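Side-chain contacts in DNA mismatch repair protein MutL (Aquifex aeolicus, PDB 6LZI), which acts in DNA mismatch repair and binds adenine nucleotide in a Bergerat-fold ATPase domain, occupied here by ADP with a magnesium ion: residues V19-V24 against K168-T173; E117-N122 against L142-P147; S195-V200 against T208-A213; K248-K253 against E293-L298. All blocks are in the same frame, centred on the assembly; numbering follows the deposited sequence.

From the N terminus, helix 16-29 enters interaction 1, whose partner segment 168-173, on helix 156-173, comes 144 residues after 19-24; this long loop encloses much of the ATPase sheet. Nested within it, interaction 2 joins the hairpin between strands 113-119 and 122-129 to the loop after strand 134-140, and Leu142 packs on Val19 of interaction 1. Interaction 3 then closes a short loop from helix 196-204 to strand 209-213, touching interaction 1 through Val200 on Leu172 and a probable hydrogen bond from Arg199 to Ala171. Interaction 4 follows in series, pairing helices 245-254 and 292-298; Leu298 packs against Leu211 of interaction 3. Interactions 1 and 2 probably both belong to the nucleotide-binding part; 3 and 4 lie in the S5-like part.

Interaction 1: residues V19-V24 against K168-T173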
loop_
_atom_site.group_PDB
_atom_site.type_symbol
_atom_site.label_atom_id
_atom_site.label_comp_id
_atom_site.label_asym_id
_atom_site.label_seq_id
_atom_site.Cartn_x
_atom_site.Cartn_y
_atom_site.Cartn_z
ATOM N N VAL A 19 0.750 6.740 7.348
ATOM C CA VAL A 19 1.121 7.688 6.320
ATOM C C VAL A 19 1.279 6.999 4.962
ATOM O O VAL A 19 0.765 7.483 3.938
ATOM C CB VAL A 19 2.399 8.414 6.702
ATOM C CG1 VAL A 19 2.765 9.359 5.522
ATOM C CG2 VAL A 19 2.199 9.183 7.983
ATOM N N VAL A 20 2.053 5.913 4.917
ATOM C CA VAL A 20 2.278 5.213 3.656
ATOM C C VAL A 20 0.950 4.783 3.076
ATOM O O VAL A 20 0.696 4.940 1.896
ATOM C CB VAL A 20 3.145 3.981 3.904
ATOM C CG1 VAL A 20 3.358 3.152 2.633
ATOM C CG2 VAL A 20 4.498 4.426 4.434
ATOM N N LYS A 21 0.041 4.358 3.955
ATOM C CA LYS A 21 -1.238 3.854 3.469
ATOM C C LYS A 21 -1.981 4.965 2.732
ATOM O O LYS A 21 -2.507 4.785 1.595
ATOM C CB LYS A 21 -2.070 3.354 4.663
ATOM C CG LYS A 21 -3.460 2.862 4.268
ATOM C CD LYS A 21 -4.497 3.973 4.422
ATOM C CE LYS A 21 -5.888 3.425 4.408
ATOM N NZ LYS A 21 -6.827 4.577 4.373
ATOM N N GLU A 22 -2.088 6.115 3.397
ATOM C CA GLU A 22 -2.838 7.225 2.818
ATOM C C GLU A 22 -2.184 7.677 1.562
ATOM O O GLU A 22 -2.886 7.938 0.583
ATOM C CB GLU A 22 -2.982 8.390 3.764
ATOM C CG GLU A 22 -3.684 7.988 5.047
ATOM C CD GLU A 22 -5.158 7.658 4.835
ATOM O OE1 GLU A 22 -5.766 6.924 5.663
ATOM O OE2 GLU A 22 -5.724 8.078 3.819
ATOM N N LEU A 23 -0.831 7.724 1.537
ATOM C CA LEU A 23 -0.224 8.199 0.286
ATOM C C LEU A 23 -0.425 7.203 -0.860
ATOM O O LEU A 23 -0.748 7.602 -1.977
ATOM C CB LEU A 23 1.278 8.512 0.483
ATOM C CG LEU A 23 1.370 9.642 1.522
ATOM C CD1 LEU A 23 2.929 9.866 1.781
ATOM C CD2 LEU A 23 0.682 10.934 1.250
ATOM N N VAL A 24 -0.222 5.898 -0.613
ATOM C CA VAL A 24 -0.314 4.952 -1.719
ATOM C C VAL A 24 -1.766 4.863 -2.158
ATOM O O VAL A 24 -2.068 4.742 -3.342
ATOM C CB VAL A 24 0.224 3.592 -1.237
ATOM C CG1 VAL A 24 -0.134 2.500 -2.185
ATOM C CG2 VAL A 24 1.799 3.676 -0.982
ATOM N N LYS A 168 2.981 -5.103 0.411
ATOM C CA LYS A 168 2.598 -6.407 -0.120
ATOM C C LYS A 168 1.100 -6.495 -0.294
ATOM O O LYS A 168 0.613 -7.025 -1.299
ATOM C CB LYS A 168 3.103 -7.537 0.790
ATOM C CG LYS A 168 4.611 -7.692 0.700
ATOM C CD LYS A 168 5.117 -8.752 1.687
ATOM C CE LYS A 168 6.677 -8.803 1.549
ATOM N NZ LYS A 168 7.243 -10.020 2.190
ATOM N N GLU A 169 0.359 -5.949 0.666
ATOM C CA GLU A 169 -1.103 -6.028 0.620
ATOM C C GLU A 169 -1.671 -5.252 -0.552
ATOM O O GLU A 169 -2.572 -5.733 -1.251
ATOM C CB GLU A 169 -1.626 -5.519 1.942
ATOM C CG GLU A 169 -3.094 -5.294 2.108
ATOM C CD GLU A 169 -3.360 -4.908 3.562
ATOM O OE1 GLU A 169 -3.561 -3.695 3.818
ATOM O OE2 GLU A 169 -3.302 -5.814 4.428
ATOM N N TYR A 170 -1.162 -4.049 -0.786
ATOM C CA TYR A 170 -1.541 -3.312 -1.992
ATOM C C TYR A 170 -1.051 -4.017 -3.268
ATOM O O TYR A 170 -1.721 -4.012 -4.319
ATOM C CB TYR A 170 -0.890 -1.931 -1.952
ATOM C CG TYR A 170 -1.598 -0.938 -1.096
ATOM C CD1 TYR A 170 -2.806 -0.484 -1.451
ATOM C CD2 TYR A 170 -0.990 -0.391 0.035
ATOM C CE1 TYR A 170 -3.458 0.452 -0.720
ATOM C CE2 TYR A 170 -1.645 0.582 0.803
ATOM C CZ TYR A 170 -2.897 0.971 0.402
ATOM O OH TYR A 170 -3.600 1.963 1.060
ATOM N N ALA A 171 0.133 -4.598 -3.220
ATOM C CA ALA A 171 0.538 -5.270 -4.442
ATOM C C ALA A 171 -0.343 -6.480 -4.749
ATOM O O ALA A 171 -0.553 -6.811 -5.937
ATOM C CB ALA A 171 1.969 -5.795 -4.399
ATOM N N LEU A 172 -0.840 -7.141 -3.712
ATOM C CA LEU A 172 -1.681 -8.302 -3.981
ATOM C C LEU A 172 -3.028 -7.971 -4.618
ATOM O O LEU A 172 -3.623 -8.879 -5.231
ATOM C CB LEU A 172 -1.881 -9.096 -2.696
ATOM C CG LEU A 172 -0.622 -9.916 -2.270
ATOM C CD1 LEU A 172 -0.672 -10.360 -0.767
ATOM C CD2 LEU A 172 -0.305 -11.127 -3.143
ATOM N N THR A 173 -3.543 -6.741 -4.499
ATOM C CA THR A 173 -4.799 -6.392 -5.147
ATOM C C THR A 173 -4.614 -5.470 -6.327
ATOM O O THR A 173 -5.594 -4.993 -6.880
ATOM C CB THR A 173 -5.746 -5.726 -4.159
ATOM O OG1 THR A 173 -5.076 -4.668 -3.457
ATOM C CG2 THR A 173 -6.148 -6.793 -3.168
#
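Val24 lays its CG1 methyl over one face of the Tyr170 ring, 3.7 Å from the ring centroid and 10° off the normal, a CH-pi contact centred on the ring. The methyl stands there because CG1 is anti to the backbone N (chi1 166°), and a short branched residue suits a place where the ring comes so near the helix. This is the tight, buried part. Farther out, Lys21 CG lies 3.3 Å from Tyr170 OH. The first methylenes of the lysine do the touching: a bend at chi2 (-95°) carries the chain off toward the more exposed side, where Lys21 NZ forms a salt bridge with Glu22 OE1 at 2.9 Å. Tyrosine serves both regions, its flat ring meeting the methyl and its hydroxyl reaching the partly exposed lysine. Helix 16-29 belongs to the Bergerat ATPase fold, the Lys21 side chain about 7 Å from the bound magnesium ion; Val20 packs on Val163, Leu166 and Ile167 of helix 156-173, while Leu23 turns to helix 91-96.

Interaction 2: residues E117-N122 against L142-P147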
loop_
_atom_site.group_PDB
_atom_site.type_symbol
_atom_site.label_atom_id
_atom_site.label_comp_id
_atom_site.label_asym_id
_atom_site.label_seq_id
_atom_site.Cartn_x
_atom_site.Cartn_y
_atom_site.Cartn_z
ATOM N N GLU A 117 5.220 23.344 0.563
ATOM C CA GLU A 117 5.957 22.907 1.727
ATOM C C GLU A 117 5.214 23.360 2.985
ATOM O O GLU A 117 4.684 24.475 3.048
ATOM C CB GLU A 117 7.409 23.434 1.728
ATOM C CG GLU A 117 8.166 22.970 2.959
ATOM C CD GLU A 117 9.649 23.357 2.941
ATOM O OE1 GLU A 117 9.996 24.265 2.181
ATOM O OE2 GLU A 117 10.455 22.753 3.678
ATOM N N VAL A 118 5.089 22.450 3.941
ATOM C CA VAL A 118 4.259 22.712 5.118
ATOM C C VAL A 118 5.025 22.184 6.312
ATOM O O VAL A 118 5.663 21.132 6.231
ATOM C CB VAL A 118 2.867 22.046 5.014
ATOM C CG1 VAL A 118 2.121 22.104 6.329
ATOM C CG2 VAL A 118 2.047 22.681 3.885
ATOM N N GLU A 119 4.927 22.875 7.438
ATOM C CA GLU A 119 5.453 22.347 8.676
ATOM C C GLU A 119 4.348 22.392 9.715
ATOM O O GLU A 119 3.856 23.478 10.050
ATOM C CB GLU A 119 6.645 23.162 9.148
ATOM C CG GLU A 119 7.366 22.542 10.298
ATOM C CD GLU A 119 8.253 23.545 10.994
ATOM O OE1 GLU A 119 7.832 24.082 12.048
ATOM O OE2 GLU A 119 9.357 23.804 10.462
ATOM N N ALA A 120 3.989 21.222 10.244
ATOM C CA ALA A 120 2.985 21.147 11.292
ATOM C C ALA A 120 1.765 22.011 10.979
ATOM O O ALA A 120 1.248 22.750 11.827
ATOM C CB ALA A 120 3.618 21.519 12.620
ATOM N N GLY A 121 1.310 21.934 9.734
ATOM C CA GLY A 121 0.109 22.587 9.289
ATOM C C GLY A 121 0.322 23.990 8.760
ATOM O O GLY A 121 -0.551 24.513 8.062
ATOM N N ASN A 122 1.464 24.596 9.036
ATOM C CA ASN A 122 1.737 25.968 8.602
ATOM C C ASN A 122 2.460 25.983 7.256
ATOM O O ASN A 122 3.594 25.502 7.146
ATOM C CB ASN A 122 2.561 26.683 9.661
ATOM C CG ASN A 122 1.895 26.630 11.024
ATOM O OD1 ASN A 122 0.681 26.859 11.152
ATOM N ND2 ASN A 122 2.676 26.303 12.047
ATOM N N LEU A 142 8.272 12.692 11.464
ATOM C CA LEU A 142 6.864 12.520 11.797
ATOM C C LEU A 142 6.749 12.702 13.294
ATOM O O LEU A 142 7.612 12.217 14.049
ATOM C CB LEU A 142 6.393 11.141 11.340
ATOM C CG LEU A 142 4.940 10.705 11.611
ATOM C CD1 LEU A 142 4.046 11.660 10.804
ATOM C CD2 LEU A 142 4.705 9.233 11.256
ATOM N N PHE A 143 5.698 13.443 13.718
ATOM C CA PHE A 143 5.417 13.815 15.141
ATOM C C PHE A 143 6.567 14.595 15.804
ATOM O O PHE A 143 6.745 14.540 17.027
ATOM C CB PHE A 143 5.077 12.565 15.968
ATOM C CG PHE A 143 3.965 11.735 15.382
ATOM C CD1 PHE A 143 2.705 12.339 15.159
ATOM C CD2 PHE A 143 4.163 10.388 15.112
ATOM C CE1 PHE A 143 1.658 11.565 14.631
ATOM C CE2 PHE A 143 3.101 9.608 14.577
ATOM C CZ PHE A 143 1.854 10.263 14.338
ATOM N N PHE A 144 7.370 15.350 15.031
ATOM C CA PHE A 144 8.405 16.178 15.686
ATOM C C PHE A 144 7.807 17.193 16.657
ATOM O O PHE A 144 8.452 17.581 17.669
ATOM C CB PHE A 144 9.213 16.899 14.614
ATOM C CG PHE A 144 8.533 18.095 14.074
ATOM C CD1 PHE A 144 7.642 17.954 13.036
ATOM C CD2 PHE A 144 8.838 19.380 14.525
ATOM C CE1 PHE A 144 7.006 19.053 12.492
ATOM C CE2 PHE A 144 8.224 20.492 13.984
ATOM C CZ PHE A 144 7.295 20.335 12.943
ATOM N N ASN A 145 6.585 17.668 16.354
ATOM C CA ASN A 145 5.773 18.561 17.152
ATOM C C ASN A 145 5.048 17.865 18.312
ATOM O O ASN A 145 4.484 18.582 19.154
ATOM C CB ASN A 145 4.735 19.289 16.238
ATOM C CG ASN A 145 3.752 18.307 15.484
ATOM O OD1 ASN A 145 4.166 17.224 15.073
ATOM N ND2 ASN A 145 2.461 18.764 15.207
ATOM N N LEU A 146 5.102 16.528 18.397
ATOM C CA LEU A 146 4.505 15.755 19.508
ATOM C C LEU A 146 5.542 14.791 20.070
ATOM O O LEU A 146 5.512 13.594 19.775
ATOM C CB LEU A 146 3.276 14.959 19.046
ATOM C CG LEU A 146 2.255 15.875 18.353
ATOM C CD1 LEU A 146 1.112 15.108 17.652
ATOM C CD2 LEU A 146 1.743 16.713 19.490
ATOM N N PRO A 147 6.471 15.285 20.884
ATOM C CA PRO A 147 7.618 14.450 21.242
ATOM C C PRO A 147 7.237 13.210 22.037
ATOM O O PRO A 147 7.907 12.193 21.916
ATOM C CB PRO A 147 8.525 15.410 22.020
ATOM C CG PRO A 147 7.701 16.726 22.270
ATOM C CD PRO A 147 6.626 16.704 21.225
#
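Phe144 brings the far end of its ring up to the stem of Glu119: CZ lies 3.4 Å from Glu119 CG. The two side chains cross at about a right angle. The nearest atom is the methylene CG, so the packing is largely aliphatic; the carboxylate plane stands 84° from the ring. Beside it, Ala120 CB is 3.9 Å from Phe144 CZ and 4.0 Å from Asn145 ND2, a methyl that touches both the ring end and the amide nitrogen. The phenyl root sits between backbone N and carbonyl carbon (chi1 79°), and Asn145 CB lies over the centre of one ring face. Ala120 and Gly121 are the middle residues of a type I' turn, the classic two-residue beta-hairpin turn, closed by Glu119 N to Asn122 O at 3.0 Å and Asn122 N to Glu119 O at 2.8 Å; the backbone of Gly121 would jam any CB against the preceding carbonyl. Replacing Glu119 with an alanine would probably uncover the end of the Phe144 ring and deprive Lys100 of a weak, long-range ionic partner. Lys100 also makes a cation-pi contact with Phe144. The lysine begins strand 100-106, which lies between strands 113-119 and 134-140, and backbone hydrogen bonds of Ala120 with Ser99 and of Phe143 with Val98 tie the turn and the loop to the segment leading into strand 100-106.

Interaction 3: residues S195-V200 against T208-A213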
loop_
_atom_site.group_PDB
_atom_site.type_symbol
_atom_site.label_atom_id
_atom_site.label_comp_id
_atom_site.label_asym_id
_atom_site.label_seq_id
_atom_site.Cartn_x
_atom_site.Cartn_y
_atom_site.Cartn_z
ATOM N N SER A 195 0.227 -10.848 -14.159
ATOM C CA SER A 195 -1.062 -11.415 -13.894
ATOM C C SER A 195 -1.194 -11.542 -12.386
ATOM O O SER A 195 -0.211 -11.396 -11.645
ATOM C CB SER A 195 -1.193 -12.785 -14.532
ATOM O OG SER A 195 -0.405 -13.702 -13.794
ATOM N N LEU A 196 -2.401 -11.768 -11.941
ATOM C CA LEU A 196 -2.602 -11.896 -10.491
ATOM C C LEU A 196 -1.814 -13.078 -9.936
ATOM O O LEU A 196 -1.141 -12.958 -8.894
ATOM C CB LEU A 196 -4.085 -12.017 -10.128
ATOM C CG LEU A 196 -4.471 -12.175 -8.644
ATOM C CD1 LEU A 196 -3.952 -11.056 -7.809
ATOM C CD2 LEU A 196 -5.990 -12.343 -8.454
ATOM N N LYS A 197 -1.913 -14.240 -10.599
ATOM C CA LYS A 197 -1.197 -15.417 -10.111
ATOM C C LYS A 197 0.312 -15.194 -10.093
ATOM O O LYS A 197 0.981 -15.565 -9.122
ATOM C CB LYS A 197 -1.560 -16.654 -10.954
ATOM C CG LYS A 197 -1.016 -17.927 -10.310
ATOM C CD LYS A 197 -1.451 -19.127 -11.107
ATOM C CE LYS A 197 -1.382 -20.338 -10.259
ATOM N NZ LYS A 197 -0.055 -20.782 -10.616
ATOM N N GLU A 198 0.858 -14.552 -11.133
ATOM C CA GLU A 198 2.277 -14.189 -11.131
ATOM C C GLU A 198 2.608 -13.258 -9.974
ATOM O O GLU A 198 3.677 -13.392 -9.347
ATOM C CB GLU A 198 2.684 -13.524 -12.440
ATOM C CG GLU A 198 2.747 -14.502 -13.557
ATOM C CD GLU A 198 2.463 -13.873 -14.910
ATOM O OE1 GLU A 198 2.275 -12.626 -15.014
ATOM O OE2 GLU A 198 2.429 -14.653 -15.890
ATOM N N ARG A 199 1.681 -12.327 -9.663
ATOM C CA ARG A 199 1.917 -11.343 -8.610
ATOM C C ARG A 199 1.880 -12.006 -7.229
ATOM O O ARG A 199 2.744 -11.742 -6.379
ATOM C CB ARG A 199 0.870 -10.234 -8.728
ATOM C CG ARG A 199 0.792 -9.242 -7.548
ATOM C CD ARG A 199 2.162 -8.599 -7.260
ATOM N NE ARG A 199 2.605 -7.797 -8.399
ATOM C CZ ARG A 199 2.266 -6.542 -8.641
ATOM N NH1 ARG A 199 1.437 -5.804 -7.881
ATOM N NH2 ARG A 199 2.844 -5.954 -9.677
ATOM N N VAL A 200 0.940 -12.921 -7.014
ATOM C CA VAL A 200 0.952 -13.691 -5.776
ATOM C C VAL A 200 2.267 -14.413 -5.600
ATOM O O VAL A 200 2.824 -14.443 -4.506
ATOM C CB VAL A 200 -0.232 -14.670 -5.758
ATOM C CG1 VAL A 200 -0.153 -15.533 -4.533
ATOM C CG2 VAL A 200 -1.459 -13.800 -5.636
ATOM N N THR A 208 2.086 -21.557 -6.552
ATOM C CA THR A 208 0.764 -21.760 -6.008
ATOM C C THR A 208 -0.095 -22.513 -7.004
ATOM O O THR A 208 0.185 -22.558 -8.202
ATOM C CB THR A 208 0.053 -20.437 -5.637
ATOM O OG1 THR A 208 -0.319 -19.733 -6.820
ATOM C CG2 THR A 208 0.901 -19.497 -4.676
ATOM N N GLU A 209 -1.171 -23.064 -6.474
ATOM C CA GLU A 209 -2.248 -23.655 -7.254
ATOM C C GLU A 209 -3.434 -22.733 -7.077
ATOM O O GLU A 209 -3.711 -22.280 -5.947
ATOM C CB GLU A 209 -2.627 -25.060 -6.785
ATOM C CG GLU A 209 -3.768 -25.661 -7.603
ATOM C CD GLU A 209 -4.089 -27.112 -7.220
ATOM O OE1 GLU A 209 -4.943 -27.738 -7.899
ATOM O OE2 GLU A 209 -3.475 -27.630 -6.256
ATOM N N GLU A 210 -4.082 -22.414 -8.193
ATOM C CA GLU A 210 -5.237 -21.541 -8.199
ATOM C C GLU A 210 -6.501 -22.390 -8.098
ATOM O O GLU A 210 -6.694 -23.306 -8.888
ATOM C CB GLU A 210 -5.237 -20.726 -9.493
ATOM C CG GLU A 210 -6.455 -19.850 -9.700
ATOM C CD GLU A 210 -6.303 -18.925 -10.886
ATOM O OE1 GLU A 210 -5.314 -19.047 -11.634
ATOM O OE2 GLU A 210 -7.175 -18.057 -11.049
ATOM N N LEU A 211 -7.358 -22.039 -7.152
ATOM C CA LEU A 211 -8.628 -22.699 -6.883
ATOM C C LEU A 211 -9.759 -21.693 -7.079
ATOM O O LEU A 211 -9.577 -20.496 -6.883
ATOM C CB LEU A 211 -8.667 -23.190 -5.472
ATOM C CG LEU A 211 -7.545 -24.152 -5.055
ATOM C CD1 LEU A 211 -7.629 -24.452 -3.529
ATOM C CD2 LEU A 211 -7.565 -25.413 -5.892
ATOM N N TYR A 212 -10.941 -22.184 -7.449
ATOM C CA TYR A 212 -12.035 -21.282 -7.777
ATOM C C TYR A 212 -13.358 -21.934 -7.379
ATOM O O TYR A 212 -13.517 -23.154 -7.508
ATOM C CB TYR A 212 -12.008 -20.966 -9.276
ATOM C CG TYR A 212 -13.119 -20.089 -9.818
ATOM C CD1 TYR A 212 -13.004 -18.698 -9.815
ATOM C CD2 TYR A 212 -14.256 -20.650 -10.384
ATOM C CE1 TYR A 212 -14.006 -17.898 -10.330
ATOM C CE2 TYR A 212 -15.255 -19.855 -10.902
ATOM C CZ TYR A 212 -15.121 -18.482 -10.868
ATOM O OH TYR A 212 -16.132 -17.700 -11.383
ATOM N N ALA A 213 -14.305 -21.115 -6.908
ATOM C CA ALA A 213 -15.647 -21.605 -6.602
ATOM C C ALA A 213 -16.614 -20.431 -6.561
ATOM O O ALA A 213 -16.295 -19.386 -6.000
ATOM C CB ALA A 213 -15.680 -22.357 -5.268
#
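The carbonyl group of Thr208 is met from above its plane by Lys197 NZ, which lies 41° out of it and donates a hydrogen bond of 3.0 Å to Thr208 O, with a C=O...N angle of 138°. The carboxylate of Glu210 has Lys197 CD beside OE1, at 3.9 Å, while its OE2 pairs with Arg221 on the next strand. Lys197 therefore passes Glu210 with its methylene chain and spends its charge farther on. The chain is extended until a bend at chi4 (-94°) turns NZ to the carbonyl, and the same ammonium forms a salt bridge with Glu201, one helical turn along. Glu201 in turn accepts from Thr208 N, so both backbone polar groups of Thr208 are bound beside the helix. A long flexible lysine suits this span. The helix itself opens with a capping box: Glu198 N donates to Ser195 OG at 3.1 Å, and Ser195 N donates to Glu198 OE1 at 2.8 Å. It leads by a tight connection into strand 209-213, an outermost strand of the five-stranded sheet in the S5-like region. On the inner side, Val200 CG1 meets Thr208 CG2 at 4.1 Å, the two branched side chains crossing at about a right angle. Threonine fits both needs, its methyl facing the valine and its hydroxyl turned to the lysine side. Phe223 of strand 219-225 packs against Lys197, Thr208 and Glu210, and Val200 continues onto Val262 and Tyr264.

Interaction 4: residues K248-K253 against E293-L298; sequences KEFLRK and ELVREL
Helices 248-253 and 293-298 run in roughly the same direction, their axes 10.4 Å apart at closest approach and crossing at -31°, with Leu251 and Val295 nearest in the backbone. Phe250, long and flat, spans the gap. Chi1 of -178°, CG anti to the backbone N, sends the ring across toward the other helix, where its edge meets Val295 CG1, 3.7 Å from Phe250 CE1; Arg296 N also comes to this edge. On the exposed side, Arg296 starts with CB 3.7 Å from Phe250 CZ and then folds at chi3, placing NH1 3.2 Å from Phe250 CE2; the guanidinium and ring planes are 82° apart. The aliphatic root and charged end of one arginine thus both border the ring. On the buried side, Leu251 CD2 reaches Val295 CG1 at 3.8 Å, so the short branched valine offers one methyl to both Phe250 and Leu251. A leucine in place of Phe250 would probably be too short to keep the contact with NH1, leaving the end of Arg296 freer to turn. Leu251 continues onto Tyr233 and Val235, and Val295 onto Leu220, so the helix pair packs on the five-stranded sheet, an alpha/beta layering consistent with the S5-like fold of this MutL region.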
loop_
_atom_site.group_PDB
_atom_site.type_symbol
_atom_site.label_atom_id
_atom_site.label_comp_id
_atom_site.label_asym_id
_atom_site.label_seq_id
_atom_site.Cartn_x
_atom_site.Cartn_y
_atom_site.Cartn_z
ATOM N N LYS A 248 -9.468 -16.437 9.237
ATOM C CA LYS A 248 -8.127 -17.013 9.129
ATOM C C LYS A 248 -8.046 -18.368 9.836
ATOM O O LYS A 248 -7.413 -19.308 9.328
ATOM C CB LYS A 248 -7.086 -16.030 9.685
ATOM C CG LYS A 248 -5.661 -16.593 9.849
ATOM C CD LYS A 248 -4.689 -15.598 10.526
ATOM C CE LYS A 248 -3.938 -14.697 9.520
ATOM N NZ LYS A 248 -2.808 -15.392 8.747
ATOM N N GLU A 249 -8.700 -18.497 10.995
ATOM C CA GLU A 249 -8.716 -19.774 11.698
ATOM C C GLU A 249 -9.389 -20.853 10.860
ATOM O O GLU A 249 -8.975 -22.015 10.879
ATOM C CB GLU A 249 -9.449 -19.646 13.040
ATOM C CG GLU A 249 -8.808 -18.712 14.075
ATOM C CD GLU A 249 -9.658 -18.581 15.340
ATOM O OE1 GLU A 249 -9.114 -18.718 16.461
ATOM O OE2 GLU A 249 -10.882 -18.354 15.212
ATOM N N PHE A 250 -10.455 -20.488 10.141
ATOM C CA PHE A 250 -11.165 -21.459 9.318
ATOM C C PHE A 250 -10.353 -21.835 8.085
ATOM O O PHE A 250 -10.421 -22.979 7.623
ATOM C CB PHE A 250 -12.528 -20.896 8.920
ATOM C CG PHE A 250 -13.366 -21.836 8.094
ATOM C CD1 PHE A 250 -13.222 -21.892 6.716
ATOM C CD2 PHE A 250 -14.316 -22.646 8.696
ATOM C CE1 PHE A 250 -13.994 -22.748 5.958
ATOM C CE2 PHE A 250 -15.095 -23.500 7.943
ATOM C CZ PHE A 250 -14.942 -23.557 6.570
ATOM N N LEU A 251 -9.605 -20.876 7.517
ATOM C CA LEU A 251 -8.666 -21.215 6.446
ATOM C C LEU A 251 -7.542 -22.097 6.975
ATOM O O LEU A 251 -7.108 -23.037 6.310
ATOM C CB LEU A 251 -8.085 -19.944 5.810
ATOM C CG LEU A 251 -8.954 -18.987 5.006
ATOM C CD1 LEU A 251 -8.130 -17.737 4.712
ATOM C CD2 LEU A 251 -9.456 -19.631 3.701
ATOM N N ARG A 252 -7.063 -21.818 8.185
ATOM C CA ARG A 252 -6.135 -22.730 8.835
ATOM C C ARG A 252 -6.755 -24.117 9.005
ATOM O O ARG A 252 -6.102 -25.132 8.739
ATOM C CB ARG A 252 -5.722 -22.152 10.191
ATOM C CG ARG A 252 -4.583 -22.877 10.892
ATOM C CD ARG A 252 -4.117 -22.086 12.121
ATOM N NE ARG A 252 -3.476 -20.814 11.772
ATOM C CZ ARG A 252 -4.025 -19.609 11.950
ATOM N NH1 ARG A 252 -5.240 -19.499 12.469
ATOM N NH2 ARG A 252 -3.355 -18.512 11.598
ATOM N N LYS A 253 -8.032 -24.176 9.380
ATOM C CA LYS A 253 -8.647 -25.470 9.631
ATOM C C LYS A 253 -8.881 -26.279 8.344
ATOM O O LYS A 253 -8.663 -27.496 8.335
ATOM C CB LYS A 253 -9.949 -25.296 10.406
ATOM C CG LYS A 253 -10.168 -26.475 11.338
ATOM C CD LYS A 253 -8.847 -26.729 12.087
ATOM C CE LYS A 253 -8.879 -27.944 13.000
ATOM N NZ LYS A 253 -7.554 -28.100 13.676
ATOM N N GLU A 293 -19.041 -22.315 4.124
ATOM C CA GLU A 293 -19.288 -23.545 3.382
ATOM C C GLU A 293 -18.552 -23.537 2.044
ATOM O O GLU A 293 -17.815 -24.477 1.722
ATOM C CB GLU A 293 -20.796 -23.730 3.179
ATOM C CG GLU A 293 -21.183 -24.547 1.954
ATOM C CD GLU A 293 -22.672 -24.872 1.911
ATOM O OE1 GLU A 293 -23.402 -24.447 2.835
ATOM O OE2 GLU A 293 -23.107 -25.557 0.954
ATOM N N LEU A 294 -18.736 -22.480 1.248
ATOM C CA LEU A 294 -18.112 -22.465 -0.073
ATOM C C LEU A 294 -16.591 -22.434 0.031
ATOM O O LEU A 294 -15.894 -22.960 -0.844
ATOM C CB LEU A 294 -18.634 -21.283 -0.895
ATOM C CG LEU A 294 -18.321 -21.313 -2.404
ATOM C CD1 LEU A 294 -18.816 -22.582 -3.076
ATOM C CD2 LEU A 294 -18.857 -20.074 -3.134
ATOM N N VAL A 295 -16.060 -21.878 1.113
ATOM C CA VAL A 295 -14.619 -21.918 1.322
ATOM C C VAL A 295 -14.148 -23.348 1.548
ATOM O O VAL A 295 -13.151 -23.782 0.968
ATOM C CB VAL A 295 -14.223 -20.999 2.491
ATOM C CG1 VAL A 295 -12.772 -21.181 2.830
ATOM C CG2 VAL A 295 -14.507 -19.548 2.145
ATOM N N ARG A 296 -14.844 -24.103 2.418
ATOM C CA ARG A 296 -14.444 -25.495 2.609
ATOM C C ARG A 296 -14.723 -26.332 1.359
ATOM O O ARG A 296 -13.993 -27.282 1.085
ATOM C CB ARG A 296 -15.105 -26.078 3.867
ATOM C CG ARG A 296 -16.345 -26.944 3.697
ATOM C CD ARG A 296 -16.915 -27.388 5.090
ATOM N NE ARG A 296 -15.945 -28.160 5.880
ATOM C CZ ARG A 296 -15.393 -27.756 7.027
ATOM N NH1 ARG A 296 -15.718 -26.582 7.557
ATOM N NH2 ARG A 296 -14.512 -28.532 7.653
ATOM N N GLU A 297 -15.735 -25.972 0.568
ATOM C CA GLU A 297 -15.910 -26.582 -0.747
ATOM C C GLU A 297 -14.719 -26.272 -1.655
ATOM O O GLU A 297 -14.178 -27.161 -2.329
ATOM C CB GLU A 297 -17.232 -26.089 -1.356
ATOM C CG GLU A 297 -17.389 -26.245 -2.878
ATOM C CD GLU A 297 -18.839 -26.115 -3.317
ATOM O OE1 GLU A 297 -19.151 -26.466 -4.471
ATOM O OE2 GLU A 297 -19.676 -25.686 -2.496
ATOM N N LEU A 298 -14.291 -25.012 -1.650
ATOM C CA LEU A 298 -13.090 -24.581 -2.357
ATOM C C LEU A 298 -11.856 -25.384 -1.939
ATOM O O LEU A 298 -11.017 -25.740 -2.781
ATOM C CB LEU A 298 -12.908 -23.097 -2.084
ATOM C CG LEU A 298 -11.840 -22.196 -2.660
ATOM C CD1 LEU A 298 -10.493 -22.499 -2.034
ATOM C CD2 LEU A 298 -11.802 -22.293 -4.161
#